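Local atomic coordinates of mycosin-1 (Mycobacterium smegmatis, PDB entry 4KB5), a protein that acts as a membrane-anchored subtilisin-like serine protease that cleaves EspB and may have a dual role in regulating ESX-1 secretion and virulence in mycobacteria. Residues A[332-336]-A[373-378]; A[2-7]-A[250-254]. All blocks are in the same frame, centred on the assembly; numbering follows the deposited sequence.

Contact 1 (A[332-336]-A[373-378]); sequences LTPAQ and DGPEKA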
loop_
_atom_site.group_PDB
_atom_site.type_symbol
_atom_site.label_atom_id
_atom_site.label_comp_id
_atom_site.label_asym_id
_atom_site.label_seq_id
_atom_site.Cartn_x
_atom_site.Cartn_y
_atom_site.Cartn_z
ATOM N N LEU A 332 -18.105 0.665 11.573
ATOM C CA LEU A 332 -17.995 0.291 10.169
ATOM C C LEU A 332 -17.050 -0.878 10.015
ATOM O O LEU A 332 -16.047 -0.963 10.723
ATOM C CB LEU A 332 -17.526 1.472 9.326
ATOM C CG LEU A 332 -18.520 2.639 9.204
ATOM C CD1 LEU A 332 -17.998 3.658 8.199
ATOM C CD2 LEU A 332 -19.922 2.172 8.820
ATOM N N THR A 333 -17.393 -1.783 9.102
ATOM C CA THR A 333 -16.564 -2.947 8.792
ATOM C C THR A 333 -15.548 -2.503 7.736
ATOM O O THR A 333 -15.682 -1.416 7.183
ATOM C CB THR A 333 -17.419 -4.104 8.229
ATOM O OG1 THR A 333 -18.119 -3.658 7.062
ATOM C CG2 THR A 333 -18.434 -4.593 9.261
ATOM N N PRO A 334 -14.532 -3.338 7.452
ATOM C CA PRO A 334 -13.594 -3.000 6.378
ATOM C C PRO A 334 -14.255 -2.638 5.044
ATOM O O PRO A 334 -13.869 -1.641 4.421
ATOM C CB PRO A 334 -12.752 -4.269 6.236
ATOM C CG PRO A 334 -12.769 -4.877 7.591
ATOM C CD PRO A 334 -14.075 -4.502 8.246
ATOM N N ALA A 335 -15.225 -3.434 4.599
ATOM C CA ALA A 335 -15.953 -3.120 3.358
ATOM C C ALA A 335 -16.603 -1.737 3.409
ATOM O O ALA A 335 -16.574 -0.990 2.432
ATOM C CB ALA A 335 -17.006 -4.193 3.041
ATOM N N GLN A 336 -17.194 -1.410 4.549
ATOM C CA GLN A 336 -17.899 -0.157 4.711
ATOM C C GLN A 336 -16.958 1.041 4.815
ATOM O O GLN A 336 -17.313 2.147 4.401
ATOM C CB GLN A 336 -18.811 -0.243 5.938
ATOM C CG GLN A 336 -19.939 -1.238 5.731
ATOM C CD GLN A 336 -20.724 -1.518 6.989
ATOM O OE1 GLN A 336 -20.218 -1.376 8.106
ATOM N NE2 GLN A 336 -21.975 -1.945 6.812
ATOM N N ASP A 373 -24.368 3.025 4.268
ATOM C CA ASP A 373 -23.216 2.180 4.648
ATOM C C ASP A 373 -22.890 1.082 3.630
ATOM O O ASP A 373 -21.723 0.814 3.347
ATOM C CB ASP A 373 -23.443 1.547 6.019
ATOM C CG ASP A 373 -23.373 2.555 7.146
ATOM O OD1 ASP A 373 -23.760 2.206 8.279
ATOM O OD2 ASP A 373 -22.922 3.700 6.905
ATOM N N GLY A 374 -23.929 0.453 3.082
ATOM C CA GLY A 374 -23.744 -0.637 2.137
ATOM C C GLY A 374 -23.473 -1.949 2.853
ATOM O O GLY A 374 -23.538 -2.010 4.072
ATOM N N PRO A 375 -23.146 -3.004 2.091
ATOM C CA PRO A 375 -22.965 -4.367 2.634
ATOM C C PRO A 375 -21.807 -4.456 3.645
ATOM O O PRO A 375 -20.808 -3.748 3.507
ATOM C CB PRO A 375 -22.645 -5.217 1.399
ATOM C CG PRO A 375 -22.705 -4.307 0.211
ATOM C CD PRO A 375 -22.718 -2.887 0.684
ATOM N N GLU A 376 -21.948 -5.323 4.641
ATOM C CA GLU A 376 -20.942 -5.472 5.694
ATOM C C GLU A 376 -19.665 -6.158 5.205
ATOM O O GLU A 376 -18.577 -5.837 5.664
ATOM C CB GLU A 376 -21.521 -6.218 6.892
ATOM C CG GLU A 376 -22.564 -5.412 7.651
ATOM C CD GLU A 376 -23.052 -6.108 8.907
ATOM O OE1 GLU A 376 -22.678 -7.276 9.153
ATOM O OE2 GLU A 376 -23.821 -5.481 9.658
ATOM N N LYS A 377 -19.811 -7.103 4.279
ATOM C CA LYS A 377 -18.663 -7.758 3.666
ATOM C C LYS A 377 -18.783 -7.654 2.169
ATOM O O LYS A 377 -19.900 -7.583 1.638
ATOM C CB LYS A 377 -18.553 -9.218 4.113
ATOM C CG LYS A 377 -18.588 -9.349 5.627
ATOM C CD LYS A 377 -17.909 -10.594 6.147
ATOM C CE LYS A 377 -17.735 -10.449 7.647
ATOM N NZ LYS A 377 -17.428 -11.732 8.330
ATOM N N ALA A 378 -17.635 -7.612 1.485
ATOM C CA ALA A 378 -17.625 -7.569 0.028
ATOM C C ALA A 378 -18.489 -8.706 -0.532
ATOM O O ALA A 378 -18.245 -9.868 -0.224
ATOM C CB ALA A 378 -16.200 -7.674 -0.505
HETATM O O HOH W 1 -15.840 -6.308 5.537
HETATM O O HOH W 2 -19.883 2.972 3.714
#
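T333, whose hydroxyl caps the helix 334-343, turns that same group on the C-terminal tail: OG1 donates to E376 O at 2.6 Å, in the carbonyl plane and on a lone pair. With OG1 set between its own backbone N and carbonyl carbon (chi1 57°), the hydroxyl also faces Q336 N, from which it accepts a weak bond. Q336 OE1 takes T333 N at 3.0 Å, while Q336 NE2 on the other branch reaches G374 O at 3.2 Å, nearly straight at 167° and close to the amide plane, although tilted from the carbonyl plane of G374. Gripped at both ends, the amide is fixed in its rotation, and E376 CG packs 3.6 Å from Q336 NE2. Beside these bonds, A335 CB rests 3.5 Å from E376 O. A water accepts from A335 N and donates at 2.8 Å to E376 O, which receives the threonine hydroxyl from another direction. On the outer flank, L332 CD2 lies against the D373 carboxylate. The reciprocal T333 and Q336 bonds make a capping box, here extended to fasten the tail that follows helix 363-368 over a helix N-terminus.

Contact 2 (A[2-7]-A[250-254]); sequences IDPPVI and WYDPL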
loop_
_atom_site.group_PDB
_atom_site.type_symbol
_atom_site.label_atom_id
_atom_site.label_comp_id
_atom_site.label_asym_id
_atom_site.label_seq_id
_atom_site.Cartn_x
_atom_site.Cartn_y
_atom_site.Cartn_z
ATOM N N ILE A 2 -6.693 -12.095 -18.736
ATOM C CA ILE A 2 -6.762 -12.821 -17.473
ATOM C C ILE A 2 -8.063 -12.521 -16.736
ATOM O O ILE A 2 -8.639 -11.443 -16.888
ATOM C CB ILE A 2 -5.573 -12.476 -16.558
ATOM C CG1 ILE A 2 -5.354 -13.586 -15.527
ATOM C CG2 ILE A 2 -5.800 -11.140 -15.869
ATOM C CD1 ILE A 2 -4.274 -14.573 -15.913
ATOM N N ASP A 3 -8.520 -13.479 -15.937
ATOM C CA ASP A 3 -9.754 -13.319 -15.176
ATOM C C ASP A 3 -9.402 -12.759 -13.794
ATOM O O ASP A 3 -8.269 -12.913 -13.349
ATOM C CB ASP A 3 -10.460 -14.672 -15.019
ATOM C CG ASP A 3 -11.157 -15.131 -16.293
ATOM O OD1 ASP A 3 -11.649 -14.282 -17.063
ATOM O OD2 ASP A 3 -11.227 -16.355 -16.517
ATOM N N PRO A 4 -10.371 -12.122 -13.108
ATOM C CA PRO A 4 -10.176 -11.763 -11.699
ATOM C C PRO A 4 -9.766 -12.976 -10.861
ATOM O O PRO A 4 -10.182 -14.091 -11.158
ATOM C CB PRO A 4 -11.558 -11.289 -11.259
ATOM C CG PRO A 4 -12.216 -10.816 -12.503
ATOM C CD PRO A 4 -11.665 -11.646 -13.629
ATOM N N PRO A 5 -8.956 -12.766 -9.809
ATOM C CA PRO A 5 -8.464 -13.931 -9.096
ATOM C C PRO A 5 -9.527 -14.613 -8.233
ATOM O O PRO A 5 -10.442 -13.974 -7.717
ATOM C CB PRO A 5 -7.331 -13.364 -8.226
ATOM C CG PRO A 5 -7.728 -11.942 -7.994
ATOM C CD PRO A 5 -8.440 -11.505 -9.243
ATOM N N VAL A 6 -9.371 -15.917 -8.103
ATOM C CA VAL A 6 -10.223 -16.759 -7.289
ATOM C C VAL A 6 -9.650 -16.807 -5.868
ATOM O O VAL A 6 -8.431 -16.836 -5.689
ATOM C CB VAL A 6 -10.258 -18.176 -7.917
ATOM C CG1 VAL A 6 -10.843 -19.205 -6.972
ATOM C CG2 VAL A 6 -11.009 -18.156 -9.247
ATOM N N ILE A 7 -10.523 -16.783 -4.863
ATOM C CA ILE A 7 -10.094 -16.971 -3.491
ATOM C C ILE A 7 -10.407 -18.385 -2.988
ATOM O O ILE A 7 -11.559 -18.825 -2.990
ATOM C CB ILE A 7 -10.685 -15.912 -2.548
ATOM C CG1 ILE A 7 -10.104 -14.532 -2.898
ATOM C CG2 ILE A 7 -10.415 -16.289 -1.092
ATOM C CD1 ILE A 7 -10.210 -13.508 -1.791
ATOM N N TRP A 250 -4.560 -6.916 -7.466
ATOM C CA TRP A 250 -5.702 -7.494 -8.178
ATOM C C TRP A 250 -6.767 -8.156 -7.334
ATOM O O TRP A 250 -7.747 -8.648 -7.885
ATOM C CB TRP A 250 -5.264 -8.374 -9.347
ATOM C CG TRP A 250 -4.708 -9.729 -8.971
ATOM C CD1 TRP A 250 -4.095 -10.114 -7.769
ATOM C CD2 TRP A 250 -4.645 -10.924 -9.829
ATOM N NE1 TRP A 250 -3.695 -11.431 -7.822
ATOM C CE2 TRP A 250 -3.985 -11.974 -9.030
ATOM C CE3 TRP A 250 -5.050 -11.218 -11.130
ATOM C CZ2 TRP A 250 -3.769 -13.257 -9.530
ATOM C CZ3 TRP A 250 -4.829 -12.512 -11.621
ATOM C CH2 TRP A 250 -4.200 -13.506 -10.839
ATOM N N TYR A 251 -6.630 -8.142 -6.008
ATOM C CA TYR A 251 -7.717 -8.628 -5.133
ATOM C C TYR A 251 -8.807 -7.596 -4.829
ATOM O O TYR A 251 -9.722 -7.872 -4.058
ATOM C CB TYR A 251 -7.160 -9.212 -3.836
ATOM C CG TYR A 251 -6.423 -10.511 -4.056
ATOM C CD1 TYR A 251 -7.121 -11.702 -4.332
ATOM C CD2 TYR A 251 -5.038 -10.551 -4.038
ATOM C CE1 TYR A 251 -6.438 -12.901 -4.562
ATOM C CE2 TYR A 251 -4.350 -11.734 -4.253
ATOM C CZ TYR A 251 -5.054 -12.907 -4.511
ATOM O OH TYR A 251 -4.362 -14.071 -4.731
ATOM N N ASP A 252 -8.705 -6.412 -5.427
ATOM C CA ASP A 252 -9.788 -5.418 -5.413
ATOM C C ASP A 252 -11.136 -6.104 -5.709
ATOM O O ASP A 252 -11.206 -6.914 -6.620
ATOM C CB ASP A 252 -9.511 -4.365 -6.481
ATOM C CG ASP A 252 -10.729 -3.493 -6.784
ATOM O OD1 ASP A 252 -11.249 -3.551 -7.926
ATOM O OD2 ASP A 252 -11.169 -2.756 -5.874
ATOM N N PRO A 253 -12.204 -5.781 -4.948
ATOM C CA PRO A 253 -12.359 -4.774 -3.903
ATOM C C PRO A 253 -12.235 -5.298 -2.472
ATOM O O PRO A 253 -12.598 -4.592 -1.524
ATOM C CB PRO A 253 -13.795 -4.265 -4.139
ATOM C CG PRO A 253 -14.529 -5.448 -4.716
ATOM C CD PRO A 253 -13.500 -6.428 -5.245
ATOM N N LEU A 254 -11.755 -6.526 -2.312
ATOM C CA LEU A 254 -11.426 -7.029 -0.980
ATOM C C LEU A 254 -10.324 -6.161 -0.354
ATOM O O LEU A 254 -10.383 -5.825 0.820
ATOM C CB LEU A 254 -10.993 -8.486 -1.070
ATOM C CG LEU A 254 -11.217 -9.378 0.149
ATOM C CD1 LEU A 254 -12.552 -9.131 0.857
ATOM C CD2 LEU A 254 -11.118 -10.821 -0.309
HETATM O O HOH W 3 -5.782 -16.618 -4.731
#
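P5 and Y251 bring the two backbones closest, their CA atoms 6.7 Å apart, as the irregular 2-7 segment passes over a 3-10 turn at 250-251. That turn runs into a cis peptide bond before P253, and L254 N returns to Y251 O. Across the gap the contact is chiefly apolar, and P5 carries most of it. Its ring lies over one face of W250, with CG 3.7 Å from the centroid of the five-membered ring and 10° off the normal, a CH-pi contact. The same CG also approaches Y251 CD1 at 3.7 Å, and CD1 of W250 in turn sits over a face of the tyrosine ring, toward its rim. I2 CG1 comes to the edge of the indole at W250 CZ3, 4.1 Å away. The polar ends of the two rings share one partner: E193 OE2 binds both W250 NE1 and Y251 OH. A water in the tyrosine plane donates to Y251 OH at 2.9 Å and to V6 O at 2.8 Å. Proline laid on the indole face, with a tyrosine beside it, is a proline-aromatic CH-pi contact, one of those through which the N-terminal extension wraps round the subtilisin-like catalytic domain.

How the contacts relate
Both contacts show how chain ends are fastened to a compact protease domain, and both lie away from the catalytic triad. Contact 1 is a surface contact in which the C-terminal tail is held mainly by hydrogen bonds and water at a helix start; contact 2 is partly buried, and the N-terminal extension is held there by aromatic and aliphatic packing against the loop between strands 244-247 and 256-261. Their centres are 18 Å apart, yet they touch, A378 CB lying 4.2 Å from L254 CD1. Helix 194-206 links them further: N205 accepts from K377 NZ and also packs against L254, while I7 and Y251 meet the helix through N201 and I200.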